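Local structure of SIRV1 hypothetical protein ORF119 (Sulfolobus islandicus rudivirus 1 variant xx, 2X3G) at residues Y15-T20 against I92-K97; F9-I14 against K97-I102; I21-K26 against H83-S88; H64-V69 against K107-T112. The protein probably acts as a dimeric Rep-type endonuclease of the HUH class, nicking and rejoining DNA to start replication of the viral genome. All blocks are in the same frame, centred on the assembly; numbering follows the deposited sequence. Where two conformers were deposited one is given.

Interaction 1. Residues Y15-T20 against I92-K97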
# COMPACT_ATOMS: atom_id res chain seq x y z
N TYR A 15 -20.29 -13.20 12.97
CA TYR A 15 -20.40 -12.59 11.65
C TYR A 15 -19.14 -11.84 11.26
O TYR A 15 -18.64 -11.02 12.03
CB TYR A 15 -21.58 -11.63 11.60
CG TYR A 15 -22.87 -12.26 12.05
CD1 TYR A 15 -23.52 -13.18 11.25
CD2 TYR A 15 -23.43 -11.97 13.31
CE1 TYR A 15 -24.69 -13.81 11.67
CE2 TYR A 15 -24.58 -12.58 13.74
CZ TYR A 15 -25.22 -13.48 12.91
OH TYR A 15 -26.38 -14.11 13.31
N THR A 16 -18.62 -12.17 10.08
CA THR A 16 -17.52 -11.44 9.45
C THR A 16 -18.06 -10.90 8.12
O THR A 16 -18.32 -11.67 7.20
CB THR A 16 -16.33 -12.33 9.11
OG1 THR A 16 -15.79 -12.95 10.29
CG2 THR A 16 -15.25 -11.49 8.44
N TYR A 17 -18.24 -9.59 8.06
CA TYR A 17 -18.76 -8.94 6.86
C TYR A 17 -17.60 -8.30 6.11
O TYR A 17 -16.82 -7.55 6.71
CB TYR A 17 -19.75 -7.86 7.24
CG TYR A 17 -21.02 -8.35 7.86
CD1 TYR A 17 -22.03 -8.87 7.09
CD2 TYR A 17 -21.19 -8.30 9.25
CE1 TYR A 17 -23.21 -9.31 7.65
CE2 TYR A 17 -22.39 -8.74 9.83
CZ TYR A 17 -23.39 -9.26 9.00
OH TYR A 17 -24.57 -9.70 9.52
N PHE A 18 -17.51 -8.60 4.82
CA PHE A 18 -16.54 -8.01 3.90
C PHE A 18 -17.31 -7.03 3.03
O PHE A 18 -18.14 -7.44 2.23
CB PHE A 18 -15.84 -9.11 3.08
CG PHE A 18 -14.95 -8.60 1.99
CD1 PHE A 18 -14.09 -7.55 2.22
CD2 PHE A 18 -14.98 -9.18 0.73
CE1 PHE A 18 -13.29 -7.05 1.21
CE2 PHE A 18 -14.17 -8.71 -0.28
CZ PHE A 18 -13.32 -7.64 -0.04
N ILE A 19 -17.05 -5.74 3.25
CA ILE A 19 -17.71 -4.66 2.56
C ILE A 19 -16.73 -3.93 1.64
O ILE A 19 -15.65 -3.52 2.06
CB ILE A 19 -18.24 -3.65 3.59
CG1 ILE A 19 -18.97 -4.37 4.74
CG2 ILE A 19 -19.09 -2.56 2.89
CD1 ILE A 19 -19.35 -3.44 5.89
N THR A 20 -17.10 -3.80 0.37
CA THR A 20 -16.34 -3.04 -0.57
C THR A 20 -17.16 -1.83 -0.99
O THR A 20 -18.33 -1.96 -1.36
CB THR A 20 -15.98 -3.88 -1.78
OG1 THR A 20 -15.35 -5.06 -1.33
CG2 THR A 20 -15.00 -3.12 -2.68
N ILE A 92 -21.73 -6.14 0.05
CA ILE A 92 -21.56 -6.72 1.36
C ILE A 92 -21.66 -8.24 1.23
O ILE A 92 -22.59 -8.75 0.64
CB ILE A 92 -22.60 -6.21 2.39
CG1 ILE A 92 -22.58 -4.69 2.48
CG2 ILE A 92 -22.35 -6.85 3.79
CD1 ILE A 92 -23.65 -4.09 3.43
N GLU A 93 -20.68 -8.94 1.82
CA GLU A 93 -20.61 -10.39 1.77
C GLU A 93 -20.38 -10.87 3.19
O GLU A 93 -19.65 -10.23 3.95
CB GLU A 93 -19.44 -10.87 0.88
CG GLU A 93 -19.60 -10.70 -0.62
CD GLU A 93 -20.61 -11.66 -1.24
OE1 GLU A 93 -20.98 -12.67 -0.60
OE2 GLU A 93 -21.04 -11.39 -2.38
N LEU A 94 -20.98 -11.99 3.54
CA LEU A 94 -20.62 -12.68 4.76
C LEU A 94 -19.52 -13.61 4.39
O LEU A 94 -19.68 -14.42 3.48
CB LEU A 94 -21.79 -13.49 5.32
CG LEU A 94 -22.54 -12.95 6.53
CD1 LEU A 94 -23.51 -14.04 7.00
CD2 LEU A 94 -21.60 -12.53 7.67
N VAL A 95 -18.38 -13.51 5.07
CA VAL A 95 -17.26 -14.38 4.76
C VAL A 95 -17.44 -15.71 5.48
O VAL A 95 -17.48 -15.72 6.70
CB VAL A 95 -15.92 -13.76 5.21
CG1 VAL A 95 -14.78 -14.71 4.83
CG2 VAL A 95 -15.75 -12.38 4.56
N PRO A 96 -17.51 -16.82 4.73
CA PRO A 96 -17.69 -18.10 5.45
C PRO A 96 -16.52 -18.42 6.40
O PRO A 96 -15.37 -17.99 6.18
CB PRO A 96 -17.78 -19.13 4.32
CG PRO A 96 -18.13 -18.32 3.08
CD PRO A 96 -17.42 -17.02 3.27
N LYS A 97 -16.82 -19.23 7.41
CA LYS A 97 -15.82 -19.62 8.41
C LYS A 97 -14.86 -20.68 7.89
O LYS A 97 -14.83 -21.83 8.38
CB LYS A 97 -16.51 -20.14 9.66
CG LYS A 97 -17.47 -19.10 10.32
CD LYS A 97 -16.79 -17.73 10.51
CE LYS A 97 -17.71 -16.81 11.36
NZ LYS A 97 -17.22 -15.42 11.47
O HOH W 1 -18.72 -15.00 9.00

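Interaction 2. Residues F9-I14 against K97-I102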
# COMPACT_ATOMS: atom_id res chain seq x y z
N PHE A 9 -10.22 -12.98 15.03
CA PHE A 9 -11.56 -12.41 15.08
C PHE A 9 -12.50 -13.19 14.17
O PHE A 9 -13.63 -13.48 14.54
CB PHE A 9 -11.55 -10.93 14.66
CG PHE A 9 -10.73 -10.03 15.53
CD1 PHE A 9 -10.43 -10.35 16.85
CD2 PHE A 9 -10.28 -8.82 15.04
CE1 PHE A 9 -9.69 -9.49 17.63
CE2 PHE A 9 -9.55 -7.96 15.82
CZ PHE A 9 -9.24 -8.30 17.10
N HIS A 10 -12.04 -13.59 13.00
CA HIS A 10 -12.91 -14.32 12.08
C HIS A 10 -13.53 -15.55 12.76
O HIS A 10 -14.70 -15.86 12.56
CB HIS A 10 -12.12 -14.79 10.87
CG HIS A 10 -12.97 -15.39 9.79
ND1 HIS A 10 -14.15 -14.83 9.37
CD2 HIS A 10 -12.79 -16.50 9.04
CE1 HIS A 10 -14.67 -15.57 8.41
NE2 HIS A 10 -13.85 -16.58 8.17
N PHE A 11 -12.73 -16.22 13.56
CA PHE A 11 -13.15 -17.49 14.14
C PHE A 11 -13.58 -17.37 15.60
O PHE A 11 -13.72 -18.39 16.28
CB PHE A 11 -12.03 -18.52 13.97
CG PHE A 11 -11.86 -19.00 12.56
CD1 PHE A 11 -12.86 -19.75 11.96
CD2 PHE A 11 -10.70 -18.73 11.84
CE1 PHE A 11 -12.70 -20.23 10.67
CE2 PHE A 11 -10.53 -19.22 10.56
CZ PHE A 11 -11.53 -19.95 9.97
N SER A 12 -13.80 -16.13 16.07
CA SER A 12 -14.38 -15.89 17.40
C SER A 12 -15.63 -15.02 17.38
O SER A 12 -16.31 -14.90 18.39
CB SER A 12 -13.33 -15.27 18.34
OG SER A 12 -12.66 -14.17 17.74
N TYR A 13 -15.93 -14.41 16.23
CA TYR A 13 -17.15 -13.63 16.05
C TYR A 13 -18.11 -14.35 15.12
O TYR A 13 -17.69 -14.96 14.15
CB TYR A 13 -16.81 -12.22 15.51
CG TYR A 13 -16.22 -11.36 16.58
CD1 TYR A 13 -17.01 -10.46 17.30
CD2 TYR A 13 -14.90 -11.49 16.96
CE1 TYR A 13 -16.47 -9.70 18.29
CE2 TYR A 13 -14.36 -10.72 17.95
CZ TYR A 13 -15.15 -9.84 18.64
OH TYR A 13 -14.64 -9.08 19.67
N ILE A 14 -19.41 -14.23 15.39
CA ILE A 14 -20.38 -14.98 14.60
C ILE A 14 -20.35 -14.51 13.16
O ILE A 14 -20.29 -15.33 12.23
CB ILE A 14 -21.80 -14.86 15.21
CG1 ILE A 14 -21.86 -15.55 16.57
CG2 ILE A 14 -22.84 -15.47 14.30
CD1 ILE A 14 -23.08 -15.17 17.37
N LYS A 97 -16.82 -19.23 7.41
CA LYS A 97 -15.82 -19.62 8.41
C LYS A 97 -14.86 -20.68 7.89
O LYS A 97 -14.83 -21.83 8.38
CB LYS A 97 -16.51 -20.14 9.66
CG LYS A 97 -17.47 -19.10 10.32
CD LYS A 97 -16.79 -17.73 10.51
CE LYS A 97 -17.71 -16.81 11.36
NZ LYS A 97 -17.22 -15.42 11.47
N SER A 98 -14.05 -20.29 6.90
CA SER A 98 -13.01 -21.15 6.37
C SER A 98 -11.74 -20.33 6.32
O SER A 98 -11.81 -19.11 6.11
CB SER A 98 -13.39 -21.73 5.00
OG SER A 98 -12.73 -21.11 3.92
N ILE A 99 -10.61 -20.98 6.58
CA ILE A 99 -9.31 -20.31 6.61
C ILE A 99 -8.99 -19.78 5.23
O ILE A 99 -8.54 -18.65 5.08
CB ILE A 99 -8.17 -21.23 7.10
CG1 ILE A 99 -8.38 -21.59 8.57
CG2 ILE A 99 -6.80 -20.55 6.91
CD1 ILE A 99 -7.51 -22.71 9.09
N SER A 100 -9.23 -20.61 4.22
CA SER A 100 -8.97 -20.24 2.84
C SER A 100 -9.74 -19.00 2.43
O SER A 100 -9.18 -18.12 1.77
CB SER A 100 -9.32 -21.38 1.89
OG SER A 100 -9.21 -20.93 0.55
N ASP A 101 -11.00 -18.90 2.83
CA ASP A 101 -11.83 -17.78 2.43
C ASP A 101 -11.37 -16.49 3.06
O ASP A 101 -11.26 -15.49 2.37
CB ASP A 101 -13.30 -18.02 2.75
CG ASP A 101 -13.95 -18.99 1.80
OD1 ASP A 101 -13.42 -19.24 0.70
OD2 ASP A 101 -15.00 -19.52 2.18
N ILE A 102 -11.12 -16.49 4.37
CA ILE A 102 -10.71 -15.26 5.05
C ILE A 102 -9.32 -14.81 4.58
O ILE A 102 -9.11 -13.62 4.36
CB ILE A 102 -10.84 -15.33 6.62
CG1 ILE A 102 -10.72 -13.91 7.22
CG2 ILE A 102 -9.85 -16.29 7.25
CD1 ILE A 102 -11.86 -12.99 6.78

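Interaction 3. Residues I21-K26 against H83-S88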
# COMPACT_ATOMS: atom_id res chain seq x y z
N ILE A 21 -16.54 -0.66 -0.94
CA ILE A 21 -17.21 0.60 -1.26
C ILE A 21 -16.39 1.29 -2.33
O ILE A 21 -15.17 1.42 -2.19
CB ILE A 21 -17.35 1.50 0.00
CG1 ILE A 21 -17.99 0.71 1.14
CG2 ILE A 21 -18.12 2.81 -0.30
CD1 ILE A 21 -16.99 0.17 2.14
N THR A 22 -17.04 1.67 -3.43
CA THR A 22 -16.42 2.47 -4.46
C THR A 22 -17.23 3.74 -4.72
O THR A 22 -18.46 3.72 -4.67
CB THR A 22 -16.28 1.66 -5.76
OG1 THR A 22 -15.57 0.44 -5.47
CG2 THR A 22 -15.54 2.45 -6.81
N THR A 23 -16.53 4.84 -4.97
CA THR A 23 -17.18 6.04 -5.46
C THR A 23 -16.51 6.49 -6.73
O THR A 23 -15.39 6.07 -7.02
CB THR A 23 -17.11 7.20 -4.47
OG1 THR A 23 -15.75 7.60 -4.30
CG2 THR A 23 -17.68 6.78 -3.14
N ASN A 24 -17.18 7.35 -7.49
CA ASN A 24 -16.58 7.96 -8.67
C ASN A 24 -16.16 9.41 -8.40
O ASN A 24 -16.06 10.21 -9.32
CB ASN A 24 -17.52 7.87 -9.89
CG ASN A 24 -18.85 8.57 -9.68
OD1 ASN A 24 -19.14 9.07 -8.61
ND2 ASN A 24 -19.68 8.58 -10.72
N TYR A 25 -15.89 9.73 -7.14
CA TYR A 25 -15.33 11.03 -6.78
C TYR A 25 -14.39 10.92 -5.59
O TYR A 25 -14.54 10.02 -4.77
CB TYR A 25 -16.44 12.04 -6.48
CG TYR A 25 -17.38 11.61 -5.37
CD1 TYR A 25 -18.57 10.96 -5.66
CD2 TYR A 25 -17.07 11.85 -4.04
CE1 TYR A 25 -19.43 10.57 -4.64
CE2 TYR A 25 -17.92 11.46 -3.02
CZ TYR A 25 -19.11 10.82 -3.33
OH TYR A 25 -19.97 10.42 -2.33
N LYS A 26 -13.44 11.84 -5.50
CA LYS A 26 -12.38 11.80 -4.48
C LYS A 26 -12.56 12.82 -3.36
O LYS A 26 -11.87 12.74 -2.34
CB LYS A 26 -11.01 12.00 -5.14
CG LYS A 26 -10.45 10.72 -5.74
CD LYS A 26 -9.07 10.94 -6.36
CE LYS A 26 -8.33 9.60 -6.48
NZ LYS A 26 -7.16 9.69 -7.42
N HIS A 83 -24.02 5.29 6.51
CA HIS A 83 -22.73 5.71 7.06
C HIS A 83 -21.59 5.64 6.05
O HIS A 83 -20.41 5.60 6.43
CB HIS A 83 -22.41 4.88 8.30
CG HIS A 83 -23.34 5.15 9.43
ND1 HIS A 83 -24.40 4.33 9.74
CD2 HIS A 83 -23.39 6.17 10.31
CE1 HIS A 83 -25.05 4.83 10.78
NE2 HIS A 83 -24.46 5.95 11.14
N MSE A 84 -21.93 5.63 4.77
CA MSE A 84 -20.94 5.64 3.71
C MSE A 84 -21.28 6.78 2.76
O MSE A 84 -22.42 7.27 2.76
CB MSE A 84 -20.88 4.28 2.98
CG MSE A 84 -20.07 3.22 3.70
SE MSE A 84 -18.14 3.63 3.74
CE MSE A 84 -17.75 3.29 5.63
N PRO A 85 -20.29 7.23 1.96
CA PRO A 85 -20.51 8.36 1.06
C PRO A 85 -21.72 8.17 0.17
O PRO A 85 -22.01 7.05 -0.26
CB PRO A 85 -19.22 8.40 0.22
CG PRO A 85 -18.19 7.81 1.10
CD PRO A 85 -18.91 6.72 1.86
N SER A 86 -22.42 9.27 -0.09
CA SER A 86 -23.60 9.26 -0.92
C SER A 86 -23.29 8.69 -2.31
O SER A 86 -22.25 8.99 -2.89
CB SER A 86 -24.17 10.67 -1.01
OG SER A 86 -25.39 10.68 -1.71
N HIS A 87 -24.18 7.84 -2.81
CA HIS A 87 -24.07 7.26 -4.14
C HIS A 87 -22.85 6.35 -4.29
O HIS A 87 -22.36 6.17 -5.40
CB HIS A 87 -24.08 8.36 -5.21
CG HIS A 87 -25.27 9.27 -5.14
ND1 HIS A 87 -25.31 10.40 -4.36
CD2 HIS A 87 -26.47 9.21 -5.77
CE1 HIS A 87 -26.48 11.00 -4.50
NE2 HIS A 87 -27.20 10.30 -5.36
N SER A 88 -22.37 5.79 -3.19
CA SER A 88 -21.33 4.77 -3.22
C SER A 88 -21.90 3.53 -3.87
O SER A 88 -23.09 3.28 -3.74
CB SER A 88 -20.88 4.42 -1.82
OG SER A 88 -20.13 5.47 -1.24
O HOH W 2 -20.22 7.20 -6.39

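Interaction 4. Residues H64-V69 against K107-T112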
# COMPACT_ATOMS: atom_id res chain seq x y z
N HIS A 64 -11.87 3.89 -3.16
CA HIS A 64 -12.04 2.45 -3.07
C HIS A 64 -11.69 2.05 -1.64
O HIS A 64 -10.54 2.22 -1.21
CB HIS A 64 -11.12 1.78 -4.09
CG HIS A 64 -11.62 0.45 -4.56
ND1 HIS A 64 -12.48 0.32 -5.62
CD2 HIS A 64 -11.36 -0.81 -4.12
CE1 HIS A 64 -12.75 -0.96 -5.81
NE2 HIS A 64 -12.08 -1.67 -4.92
N TYR A 65 -12.69 1.57 -0.90
CA TYR A 65 -12.51 1.12 0.48
C TYR A 65 -12.84 -0.36 0.60
O TYR A 65 -13.77 -0.83 -0.02
CB TYR A 65 -13.45 1.85 1.45
CG TYR A 65 -13.48 3.37 1.42
CD1 TYR A 65 -14.67 4.04 1.70
CD2 TYR A 65 -12.34 4.12 1.18
CE1 TYR A 65 -14.74 5.42 1.71
CE2 TYR A 65 -12.39 5.50 1.19
CZ TYR A 65 -13.59 6.15 1.46
OH TYR A 65 -13.67 7.51 1.48
N HIS A 66 -12.10 -1.08 1.43
CA HIS A 66 -12.47 -2.44 1.81
C HIS A 66 -12.52 -2.48 3.32
O HIS A 66 -11.64 -1.94 3.98
CB HIS A 66 -11.46 -3.49 1.31
CG HIS A 66 -11.32 -3.53 -0.17
ND1 HIS A 66 -12.31 -3.98 -1.01
CD2 HIS A 66 -10.28 -3.19 -0.97
CE1 HIS A 66 -11.90 -3.91 -2.26
NE2 HIS A 66 -10.67 -3.43 -2.26
N ILE A 67 -13.54 -3.12 3.86
CA ILE A 67 -13.76 -3.15 5.28
C ILE A 67 -14.16 -4.55 5.72
O ILE A 67 -15.04 -5.14 5.12
CB ILE A 67 -14.87 -2.15 5.67
CG1 ILE A 67 -14.52 -0.73 5.23
CG2 ILE A 67 -15.10 -2.13 7.18
CD1 ILE A 67 -15.51 0.31 5.74
N LEU A 68 -13.48 -5.08 6.74
CA LEU A 68 -13.99 -6.25 7.48
C LEU A 68 -14.58 -5.81 8.80
O LEU A 68 -13.96 -5.07 9.56
CB LEU A 68 -12.90 -7.26 7.78
CG LEU A 68 -12.41 -8.12 6.66
CD1 LEU A 68 -11.27 -8.98 7.20
CD2 LEU A 68 -13.53 -8.98 6.10
N VAL A 69 -15.79 -6.26 9.04
CA VAL A 69 -16.49 -6.00 10.30
C VAL A 69 -16.69 -7.38 10.96
O VAL A 69 -17.28 -8.27 10.39
CB VAL A 69 -17.84 -5.29 10.07
CG1 VAL A 69 -18.65 -5.21 11.37
CG2 VAL A 69 -17.62 -3.88 9.47
N LYS A 107 -5.89 -11.14 1.56
CA LYS A 107 -4.93 -10.98 0.48
C LYS A 107 -5.46 -9.96 -0.54
O LYS A 107 -4.72 -9.09 -1.01
CB LYS A 107 -4.65 -12.34 -0.17
CG LYS A 107 -3.71 -12.34 -1.34
CD LYS A 107 -2.94 -13.70 -1.48
CE LYS A 107 -2.82 -14.15 -2.93
NZ LYS A 107 -1.91 -15.37 -3.14
N TYR A 108 -6.75 -10.04 -0.84
CA TYR A 108 -7.37 -9.14 -1.79
C TYR A 108 -7.38 -7.70 -1.28
O TYR A 108 -7.13 -6.77 -2.03
CB TYR A 108 -8.80 -9.58 -2.06
CG TYR A 108 -9.49 -8.78 -3.14
CD1 TYR A 108 -9.13 -8.95 -4.46
CD2 TYR A 108 -10.49 -7.87 -2.83
CE1 TYR A 108 -9.75 -8.24 -5.46
CE2 TYR A 108 -11.12 -7.14 -3.83
CZ TYR A 108 -10.74 -7.34 -5.14
OH TYR A 108 -11.32 -6.66 -6.18
N MSE A 109 -7.68 -7.55 0.00
CA MSE A 109 -7.69 -6.24 0.64
C MSE A 109 -6.33 -5.59 0.69
O MSE A 109 -6.25 -4.37 0.58
CB MSE A 109 -8.25 -6.33 2.06
CG MSE A 109 -9.70 -6.64 2.07
SE MSE A 109 -10.35 -6.94 3.86
CE MSE A 109 -10.14 -5.16 4.69
N LEU A 110 -5.26 -6.38 0.84
CA LEU A 110 -3.91 -5.81 0.95
C LEU A 110 -3.13 -5.78 -0.36
O LEU A 110 -1.94 -5.44 -0.37
CB LEU A 110 -3.10 -6.57 2.00
CG LEU A 110 -3.28 -6.05 3.43
CD1 LEU A 110 -2.63 -7.00 4.36
CD2 LEU A 110 -2.66 -4.68 3.61
N LYS A 111 -3.79 -6.09 -1.48
CA LYS A 111 -3.06 -6.27 -2.74
C LYS A 111 -2.35 -5.00 -3.22
O LYS A 111 -1.33 -5.08 -3.89
CB LYS A 111 -3.99 -6.84 -3.83
CG LYS A 111 -4.95 -5.84 -4.42
CD LYS A 111 -6.08 -6.56 -5.19
CE LYS A 111 -7.27 -5.66 -5.42
NZ LYS A 111 -7.95 -5.16 -4.16
N THR A 112 -2.90 -3.82 -2.91
CA THR A 112 -2.26 -2.57 -3.34
C THR A 112 -1.24 -2.06 -2.31
O THR A 112 -0.61 -1.02 -2.53
CB THR A 112 -3.28 -1.43 -3.60
OG1 THR A 112 -3.85 -1.01 -2.36
CG2 THR A 112 -4.39 -1.86 -4.57
O HOH W 3 -10.17 -3.89 -5.40

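Interaction 1. Residues Y15-T20 against I92-K97
Leu94 lays its CD2 methyl over one face of the Tyr17 ring, 3.9 Å from CD2 to the ring centroid, and the same methyl meets the edge of the Tyr15 ring. One leucine methyl can touch both tyrosines because they stand two residues apart on one side of their strand. Ile92 extends this apolar row, its CG2 approaching Tyr17 CD1 obliquely and its CG1 meeting Ile19 CG2. On the other side of the sheet, Val95 CG2 packs 3.6 Å from Phe18 CB. The strands run antiparallel, 15-22 central in the four-stranded sheet and 89-94 at its edge. Phe18 and Glu93 form a hydrogen-bonded pair, with Phe18 N to Glu93 O at 2.8 Å and Glu93 N bonded back to Phe18 O. Beyond the last regular pair, Val95 N reaches Thr16 O at 2.8 Å, almost straight at 174°. Past it a water bridges Thr16 N, Val95 O and Lys97 NZ. Thr16 OG1 lies beside its own backbone N (chi1 -60°), where it receives a weak bond from Lys97 NZ at 3.1 Å; its stronger partner is His10. Further out, helix 99-109 packs on Phe18 and Val95, helix 77-82 on Ile92.

Interaction 2. Residues F9-I14 against K97-I102
The His10 ring is sandwiched between aliphatic groups: Ile102 lies against one face, its CB 3.7 Å from the ring centroid, and Lys97 CD lies over the opposite face, 4.0 Å from that centroid. A flat imidazole suits this slot, since its faces accept C-H groups while its ring nitrogens stay available at the rim, where NE2 bonds Pro96 O and ND1 is likewise bonded, to Thr16 OG1. With CG opposite the backbone N (chi1 -172°), the ring reaches from the end of helix 2-10 toward helix 99-109. Phe11 carries His10 CD2 over one face; its edge meets Lys97 O, 3.5 Å from CE1, and Ile99 N, while CE2 packs 3.8 Å from Ile99 CG1. The contact thus joins the C-terminal end of helix 2-10 to the N-terminal start of helix 99-109. That start is marked by an N-cap, Ser98 OG accepting from Asp101 N at 3.0 Å. Lys97, just before the cap, bends at chi2 (-50°) and sends its amine back to the turn after helix 2-10. NZ donates to His10 O in the carbonyl plane at 2.8 Å, and to Tyr13 O, also at 2.8 Å, from 23° off that carbonyl's plane. A long flexible lysine can span from the cap to a carbonyl at the helix end and another in the turn beyond. Behind His10 and Ile102 lie Phe70 and Leu68 of strand 64-71.

Interaction 3. Residues I21-K26 against H83-S88
Pro85 O is held twice by Ser88, the residue that packs against Ile21 and Thr23 across the contact: Ser88 N bonds it at 3.2 Å and Ser88 OG at 2.6 Å. Both donors come from one face of the carbonyl plane, with OG well above that plane. The backbone bond closes a type II beta turn, Pro85 to Ser88, in the loop between helix 77-82 and edge strand 89-94. His87, at the third position, adopts the positive phi (65°) that this turn type needs there. The turn sits beside the end of strand 15-22, where one segment leaves the sheet and the other enters it.

Tyr25 makes the direct polar link between the segments. Its OH donates to Ser86 O at 2.7 Å, in the carbonyl plane and on a lone pair. The tyrosine's CG stands between its backbone N and carbonyl carbon (chi1 58°), an unusual setting that carries the long ring back over Thr23 to the turn; the same OH also rests on Pro85 CB. Thr23 is fixed in turn by OG1, which donates to Tyr25 O at 2.7 Å and also meets Leu63. Its methyl CG2 is thereby left to face Pro85 CB and Ser88 OG.

Deeper in, Ile21 crosses selenomethionine Met84 at about a right angle, an apolar pair lying against Ile67 and, through Met84, against Ile33 and Phe37 of helix 30-44. At the outer end of the contact, a water accepts from Asn24 N and donates to His87 O at 2.6 Å.

Interaction 4. Residues H64-V69 against K107-T112
Aromatic contact comes from His66 and Tyr108, an offset edge-to-face pair with planes at 65°. The tyrosine edge points at the imidazole face, and Tyr108 CE2 comes 3.7 Å from His66 CE1. Tyr108 reaches out from helix 99-109 with CG opposite its backbone N (chi1 -175°), which swings the ring toward the strand.

Apolar packing belongs to selenomethionine Met109. Its CG slides past His66 CB at 3.7 Å, its SE lies 3.7 Å from Leu68 CG, and a bend at chi3 (66°) brings CE to 3.6 Å from His66 O. A long, pliable side chain suits the irregular surface between helix and sheet, and Phe18 and Phe51 of the neighbouring strands pack on it as well.

Polar contacts run through one water, bound in the plane of the His66 ring 3.2 Å from NE2, and 3.1 Å from Tyr108 OH; it accepts from Lys111 NZ. Lys111 folds back so that NZ donates to Tyr108 O at 2.8 Å and stands over the centre of the tyrosine ring, while Glu55 gives it a salt bridge. The other imidazole nitrogen, His66 ND1, is bonded to Thr20 OG1, which helps to fix the ring's rotation.

The second subunit is close by, its Lys113 bonding Thr112 O. His64 and His66, on alternate residues of a central strand, match the His-hydrophobic-His signature of HUH endonucleases, whose histidines bind a metal ion in relatives; here a water lies at His66 NE2. By analogy with Rep-type members, Tyr108, facing these histidines from its helix, is probably the nucleophile of the active site.

All four contacts gather round one antiparallel sheet, ordered 49-55, 64-71, 15-22, 89-94. Interactions 1 and 3 use successive parts of strand 15-22, their centres about 19 Å apart, while interaction 4 starts from the adjacent strand 64-71, its centre about 12 Å from that of interaction 1. Interaction 2 adjoins interaction 1, shares Lys97 with it, and uses the start of helix 99-109, whose end serves interaction 4. Along the chain interaction 3 nests inside interaction 1, itself nested inside interaction 2; interaction 4 crosses all three. Interactions 2 and 3 lie on opposite sides of the chain's centre, their centres about 27 Å apart. Strand 64-71 and the end of helix 99-109 carry the probable active site, with strand 15-22 beside it.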